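Local coordinates for enoyl-CoA hydratase/isomerase family protein (Pseudomonas syringae pv. tomato, PDB 3OT6), which probably acts on acyl-CoA thioesters as a hydratase or isomerase of the crotonase-like family, its exact substrate and reaction being unassigned, at residues V8-D13 and L41-K46; L66-M69 and E74-I77. One frame throughout, in Å; residues are numbered along the deposited sequence.

Contact 1. Residues V8-D13 and L41-K46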
ATOM      1  N   VAL A   8      12.894   4.621  -3.757  1.00 28.38           N
ATOM      2  CA  VAL A   8      12.439   4.309  -2.444  1.00 27.91           C
ATOM      3  C   VAL A   8      13.691   4.429  -1.557  1.00 29.00           C
ATOM      4  O   VAL A   8      14.551   3.532  -1.590  1.00 28.76           O
ATOM      5  CB  VAL A   8      11.792   2.858  -2.401  1.00 28.28           C
ATOM      6  CG1 VAL A   8      11.488   2.440  -1.011  1.00 23.95           C
ATOM      7  CG2 VAL A   8      10.525   2.736  -3.343  1.00 23.12           C
ATOM      8  N   SER A   9      13.847   5.543  -0.827  1.00 28.41           N
ATOM      9  CA  SER A   9      15.012   5.668   0.072  1.00 29.19           C
ATOM     10  C   SER A   9      14.838   4.788   1.336  1.00 30.19           C
ATOM     11  O   SER A   9      13.705   4.588   1.826  1.00 31.66           O
ATOM     12  CB  SER A   9      15.238   7.106   0.473  1.00 28.06           C
ATOM     13  OG  SER A   9      14.138   7.496   1.280  1.00 30.16           O
ATOM     14  N   TYR A  10      15.928   4.239   1.863  1.00 30.22           N
ATOM     15  CA  TYR A  10      15.829   3.447   3.079  1.00 30.52           C
ATOM     16  C   TYR A  10      16.567   4.113   4.227  1.00 31.00           C
ATOM     17  O   TYR A  10      17.755   4.287   4.198  1.00 29.76           O
ATOM     18  CB  TYR A  10      16.406   2.068   2.811  1.00 30.77           C
ATOM     19  CG  TYR A  10      16.328   1.090   3.958  1.00 32.13           C
ATOM     20  CD1 TYR A  10      15.266   0.188   4.059  1.00 33.55           C
ATOM     21  CD2 TYR A  10      17.345   1.023   4.920  1.00 34.56           C
ATOM     22  CE1 TYR A  10      15.191  -0.722   5.110  1.00 36.52           C
ATOM     23  CE2 TYR A  10      17.275   0.111   5.971  1.00 36.36           C
ATOM     24  CZ  TYR A  10      16.194  -0.745   6.059  1.00 37.28           C
ATOM     25  OH  TYR A  10      16.119  -1.645   7.073  1.00 40.15           O
ATOM     26  N   HIS A  11      15.894   4.440   5.292  1.00 32.92           N
ATOM     27  CA  HIS A  11      16.676   4.870   6.433  1.00 35.36           C
ATOM     28  C   HIS A  11      16.278   4.121   7.708  1.00 33.65           C
ATOM     29  O   HIS A  11      15.136   4.098   8.049  1.00 33.34           O
ATOM     30  CB  HIS A  11      16.656   6.414   6.560  1.00 36.87           C
ATOM     31  CG  HIS A  11      16.472   6.906   7.970  1.00 46.88           C
ATOM     32  ND1 HIS A  11      17.532   7.308   8.770  1.00 52.96           N
ATOM     33  CD2 HIS A  11      15.344   7.052   8.731  1.00 53.93           C
ATOM     34  CE1 HIS A  11      17.060   7.675   9.959  1.00 58.77           C
ATOM     35  NE2 HIS A  11      15.737   7.531   9.961  1.00 56.90           N
ATOM     36  N   LEU A  12      17.243   3.528   8.415  1.00 33.50           N
ATOM     37  CA  LEU A  12      16.986   2.828   9.708  1.00 32.19           C
ATOM     38  C   LEU A  12      17.363   3.688  10.953  1.00 33.07           C
ATOM     39  O   LEU A  12      18.453   4.237  11.056  1.00 34.06           O
ATOM     40  CB  LEU A  12      17.691   1.476   9.693  1.00 30.17           C
ATOM     41  CG  LEU A  12      17.778   0.649  10.978  1.00 28.54           C
ATOM     42  CD1 LEU A  12      16.436   0.113  11.361  1.00 22.09           C
ATOM     43  CD2 LEU A  12      18.858  -0.481  10.848  1.00 21.82           C
ATOM     44  N   ASP A  13      16.446   3.865  11.878  1.00 33.60           N
ATOM     45  CA  ASP A  13      16.734   4.626  13.032  1.00 34.99           C
ATOM     46  C   ASP A  13      15.941   4.010  14.142  1.00 34.59           C
ATOM     47  O   ASP A  13      14.735   3.929  14.033  1.00 34.52           O
ATOM     48  CB  ASP A  13      16.325   6.086  12.878  1.00 36.56           C
ATOM     49  CG  ASP A  13      17.015   6.995  13.946  1.00 45.81           C
ATOM     50  OD1 ASP A  13      18.265   7.250  13.811  1.00 54.18           O
ATOM     51  OD2 ASP A  13      16.341   7.419  14.937  1.00 49.66           O
ATOM     52  N   LEU A  41      12.772  -3.846   1.161  1.00 24.37           N
ATOM     53  CA  LEU A  41      12.062  -4.668   2.143  1.00 23.83           C
ATOM     54  C   LEU A  41      12.935  -5.807   2.494  1.00 23.66           C
ATOM     55  O   LEU A  41      12.852  -6.297   3.594  1.00 23.74           O
ATOM     56  CB  LEU A  41      10.686  -5.181   1.637  1.00 23.65           C
ATOM     57  CG  LEU A  41       9.473  -4.205   1.654  1.00 22.32           C
ATOM     58  CD1 LEU A  41       8.347  -4.734   0.753  1.00 17.84           C
ATOM     59  CD2 LEU A  41       8.962  -3.882   3.079  1.00 16.87           C
ATOM     60  N   ASP A  42      13.769  -6.228   1.544  1.00 24.05           N
ATOM     61  CA  ASP A  42      14.799  -7.181   1.812  1.00 24.54           C
ATOM     62  C   ASP A  42      15.665  -6.683   2.964  1.00 24.96           C
ATOM     63  O   ASP A  42      15.984  -7.452   3.881  1.00 24.49           O
ATOM     64  CB  ASP A  42      15.640  -7.421   0.579  1.00 25.27           C
ATOM     65  CG  ASP A  42      14.912  -8.278  -0.457  1.00 28.18           C
ATOM     66  OD1 ASP A  42      13.952  -8.993  -0.104  1.00 30.51           O
ATOM     67  OD2 ASP A  42      15.246  -8.197  -1.651  1.00 33.00           O
ATOM     68  N   GLN A  43      15.996  -5.396   2.918  1.00 24.09           N
ATOM     69  CA  GLN A  43      16.911  -4.797   3.825  1.00 24.45           C
ATOM     70  C   GLN A  43      16.212  -4.719   5.163  1.00 26.12           C
ATOM     71  O   GLN A  43      16.815  -5.054   6.192  1.00 26.84           O
ATOM     72  CB  GLN A  43      17.313  -3.406   3.324  1.00 23.89           C
ATOM     73  CG  GLN A  43      18.352  -2.727   4.223  1.00 26.63           C
ATOM     74  CD  GLN A  43      19.626  -3.592   4.417  1.00 30.87           C
ATOM     75  OE1 GLN A  43      20.150  -4.184   3.477  1.00 30.35           O
ATOM     76  NE2 GLN A  43      20.087  -3.683   5.656  1.00 32.06           N
ATOM     77  N   ALA A  44      14.924  -4.315   5.152  1.00 26.41           N
ATOM     78  CA  ALA A  44      14.108  -4.191   6.368  1.00 25.73           C
ATOM     79  C   ALA A  44      13.963  -5.531   7.073  1.00 26.30           C
ATOM     80  O   ALA A  44      13.898  -5.560   8.280  1.00 27.08           O
ATOM     81  CB  ALA A  44      12.726  -3.586   6.055  1.00 24.13           C
ATOM     82  N   GLU A  45      13.927  -6.633   6.330  1.00 27.78           N
ATOM     83  CA  GLU A  45      13.817  -7.943   6.937  1.00 30.00           C
ATOM     84  C   GLU A  45      15.124  -8.207   7.630  1.00 30.88           C
ATOM     85  O   GLU A  45      15.157  -8.730   8.730  1.00 30.48           O
ATOM     86  CB  GLU A  45      13.616  -9.062   5.909  1.00 29.88           C
ATOM     87  CG  GLU A  45      12.262  -9.121   5.263  1.00 34.10           C
ATOM     88  CD  GLU A  45      12.023 -10.404   4.443  1.00 38.34           C
ATOM     89  OE1 GLU A  45      12.238 -11.505   4.978  1.00 42.12           O
ATOM     90  OE2 GLU A  45      11.582 -10.312   3.279  1.00 40.10           O
ATOM     91  N   LYS A  46      16.216  -7.863   6.953  1.00 32.25           N
ATOM     92  CA  LYS A  46      17.517  -8.181   7.470  1.00 33.27           C
ATOM     93  C   LYS A  46      17.794  -7.349   8.770  1.00 32.02           C
ATOM     94  O   LYS A  46      18.383  -7.895   9.731  1.00 32.53           O
ATOM     95  CB  LYS A  46      18.574  -8.159   6.350  1.00 34.49           C
ATOM     96  CG  LYS A  46      20.043  -8.004   6.810  1.00 41.39           C
ATOM     97  CD  LYS A  46      21.034  -7.993   5.560  1.00 49.47           C
ATOM     98  CE  LYS A  46      22.566  -7.724   5.981  1.00 53.28           C
ATOM     99  NZ  LYS A  46      22.791  -6.432   6.819  1.00 51.59           N
TER
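The aromatic ring of Y10, on the edge strand, reaches the last turns of helix 31-46 and rests against Q43 and A44. Ahead of that point, L41 turns from the strand and packs against L86 and R89 of helix 73-91, while D42 forms a salt bridge with R89. Q43 is the first residue to meet the ring. Its CG lies over one face in a CH-pi contact, 3.6 Å from the ring centroid of Y10 and 21° off the normal, shifted toward the CZ and CE2 rim. CG of Y10, anti to the backbone N (chi1 -177°), carries the ring out toward the helix, and a near-perpendicular chi2 turns its face to Q43. The Q43 chain then bends at chi2, its amide plane stands 81° from that of the ring, and NE2 is hydrogen-bonded to OD2 of D47, just beyond the helix. This is strand-on-helix packing in a crotonase-like fold: strand 8-13 borders the six-stranded sheet, bonded antiparallel to 16-21, and helix 31-46 packs against one face of that sheet. A44 follows, with CB at the ring edge, in its plane, 3.9 Å from Y10 CE1. The phenol oxygen OH of Y10 comes 3.3 Å from CA of A44 but makes no hydrogen bond to its N; the same OD2 of D47 takes that hydroxyl.

Contact 2. Residues L66-M69 and E74-I77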
ATOM      1  N   LEU A  66       0.985   5.163 -15.606  1.00 35.43           N
ATOM      2  CA  LEU A  66       0.036   5.048 -16.735  1.00 37.33           C
ATOM      3  C   LEU A  66       0.769   4.883 -18.055  1.00 36.93           C
ATOM      4  O   LEU A  66       0.343   4.142 -18.944  1.00 36.74           O
ATOM      5  CB  LEU A  66      -0.807   6.320 -16.795  1.00 39.18           C
ATOM      6  CG  LEU A  66      -2.298   6.321 -16.409  1.00 44.92           C
ATOM      7  CD1 LEU A  66      -3.088   6.109 -17.727  1.00 51.99           C
ATOM      8  CD2 LEU A  66      -2.739   5.314 -15.252  1.00 48.37           C
ATOM      9  N   LYS A  67       1.883   5.582 -18.161  1.00 36.60           N
ATOM     10  CA  LYS A  67       2.769   5.446 -19.281  1.00 37.61           C
ATOM     11  C   LYS A  67       3.155   3.971 -19.502  1.00 35.77           C
ATOM     12  O   LYS A  67       2.915   3.447 -20.571  1.00 36.38           O
ATOM     13  CB  LYS A  67       3.962   6.391 -19.074  1.00 39.44           C
ATOM     14  CG  LYS A  67       4.838   6.618 -20.304  1.00 46.23           C
ATOM     15  CD  LYS A  67       6.003   5.580 -20.377  1.00 56.32           C
ATOM     16  CE  LYS A  67       6.911   5.820 -21.626  1.00 60.84           C
ATOM     17  NZ  LYS A  67       7.070   7.304 -21.917  1.00 58.89           N
ATOM     18  N   VAL A  68       3.674   3.276 -18.483  1.00 34.31           N
ATOM     19  CA  VAL A  68       3.925   1.832 -18.589  1.00 32.12           C
ATOM     20  C   VAL A  68       2.683   1.019 -18.897  1.00 33.39           C
ATOM     21  O   VAL A  68       2.743   0.106 -19.738  1.00 33.56           O
ATOM     22  CB  VAL A  68       4.642   1.224 -17.347  1.00 31.57           C
ATOM     23  CG1 VAL A  68       4.768  -0.325 -17.450  1.00 28.92           C
ATOM     24  CG2 VAL A  68       5.971   1.829 -17.186  1.00 27.68           C
HETATM   25  N   MSE A  69       1.572   1.352 -18.235  1.00 33.86           N
HETATM   26  CA  MSE A  69       0.299   0.610 -18.373  1.00 35.04           C
HETATM   27  C   MSE A  69      -0.247   0.579 -19.787  1.00 34.71           C
HETATM   28  O   MSE A  69      -0.788  -0.432 -20.253  1.00 34.06           O
HETATM   29  CB  MSE A  69      -0.767   1.180 -17.418  1.00 35.03           C
HETATM   30  CG  MSE A  69      -0.530   0.762 -15.922  1.00 39.93           C
HETATM   31 SE   MSE A  69      -0.951  -1.112 -15.553  1.00 45.71          SE
HETATM   32  CE  MSE A  69      -2.670  -1.167 -16.428  1.00 42.49           C
ATOM     33  N   GLU A  74       1.607  -6.433 -22.511  1.00 34.75           N
ATOM     34  CA  GLU A  74       2.531  -7.325 -21.752  1.00 34.52           C
ATOM     35  C   GLU A  74       3.094  -6.556 -20.549  1.00 32.54           C
ATOM     36  O   GLU A  74       3.338  -7.116 -19.472  1.00 31.27           O
ATOM     37  CB  GLU A  74       3.728  -7.875 -22.565  1.00 35.57           C
ATOM     38  CG  GLU A  74       3.417  -8.422 -23.945  1.00 41.45           C
ATOM     39  CD  GLU A  74       3.461  -7.329 -25.028  1.00 48.81           C
ATOM     40  OE1 GLU A  74       4.572  -6.978 -25.534  1.00 47.45           O
ATOM     41  OE2 GLU A  74       2.356  -6.818 -25.364  1.00 54.38           O
ATOM     42  N   ALA A  75       3.299  -5.278 -20.777  1.00 30.63           N
ATOM     43  CA  ALA A  75       3.879  -4.406 -19.798  1.00 29.64           C
ATOM     44  C   ALA A  75       2.833  -4.161 -18.738  1.00 30.21           C
ATOM     45  O   ALA A  75       3.151  -4.148 -17.593  1.00 31.56           O
ATOM     46  CB  ALA A  75       4.272  -3.129 -20.437  1.00 28.78           C
ATOM     47  N   ALA A  76       1.566  -3.976 -19.116  1.00 30.48           N
ATOM     48  CA  ALA A  76       0.494  -3.775 -18.157  1.00 29.06           C
ATOM     49  C   ALA A  76       0.343  -5.025 -17.314  1.00 29.19           C
ATOM     50  O   ALA A  76       0.207  -4.944 -16.103  1.00 30.39           O
ATOM     51  CB  ALA A  76      -0.780  -3.468 -18.872  1.00 28.49           C
ATOM     52  N   ILE A  77       0.396  -6.184 -17.946  1.00 28.89           N
ATOM     53  CA  ILE A  77       0.175  -7.429 -17.254  1.00 28.59           C
ATOM     54  C   ILE A  77       1.303  -7.707 -16.242  1.00 29.71           C
ATOM     55  O   ILE A  77       1.022  -8.190 -15.118  1.00 30.32           O
ATOM     56  CB  ILE A  77       0.035  -8.573 -18.231  1.00 28.23           C
ATOM     57  CG1 ILE A  77      -1.348  -8.522 -18.894  1.00 29.04           C
ATOM     58  CG2 ILE A  77       0.289  -9.951 -17.547  1.00 26.19           C
ATOM     59  CD1 ILE A  77      -1.519  -9.555 -20.052  1.00 33.00           C
TER
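V68 and M69, on the short helix 66-71, pack against A75 and A76 in the first turn of the long helix 73-91, forming a tight corner between two consecutive helices of the crotonase-like fold. Only four residues separate the two segments, and the chain turns so sharply that CA of M69 and CA of A76 lie 4.4 Å apart. No hydrogen bond links the segments.

Apolar contacts are made by side chains at two neighbouring positions. CG1 of V68, anti to its own backbone N at chi1 175°, extends to CB of A75 at 4.1 Å. M69, a selenomethionine, starts out pointing from the second helix, but bends at both chi2 (-73°) and chi3 bring the chain end back. Its CE thereby reaches CB of A76 at 3.9 Å, and SE lies 4.0 Å from CA of the same alanine. Beyond the segments, both V68 and M69 also touch L79, one turn further along the long helix, and M69 reaches Y64 and V80.

Contacts between backbone and side chain complete the interface. With only methyl groups at A75 and A76, the carbonyls of V68 and M69 come close to the second helix. Serines of the intervening turn bond to both segments: O of V68 is hydrogen-bonded to OG of S71, and N of A75 to OG of S72. At the alanines, O of V68 lies 3.6 Å from CB of A75, while O of M69 comes to 3.3 Å from CB of A76.

Both contacts are partly buried and lie toward the periphery of the chain, their centres 27 Å apart and their nearest atoms about 15 Å apart. Contact 1 joins the edge of the main sheet to a helix across 27 intervening residues, whereas contact 2 folds two consecutive helices together across a very short connection. They share no element directly, yet helix 73-91 is common ground: its start forms half of contact 2, and its L86 and R89 meet L41 and D42 beside contact 1. Aromatic packing accompanied by a shared carboxylate marks the sheet-to-helix junction; small aliphatic groups, selenomethionine and backbone carbonyls mark the helical corner.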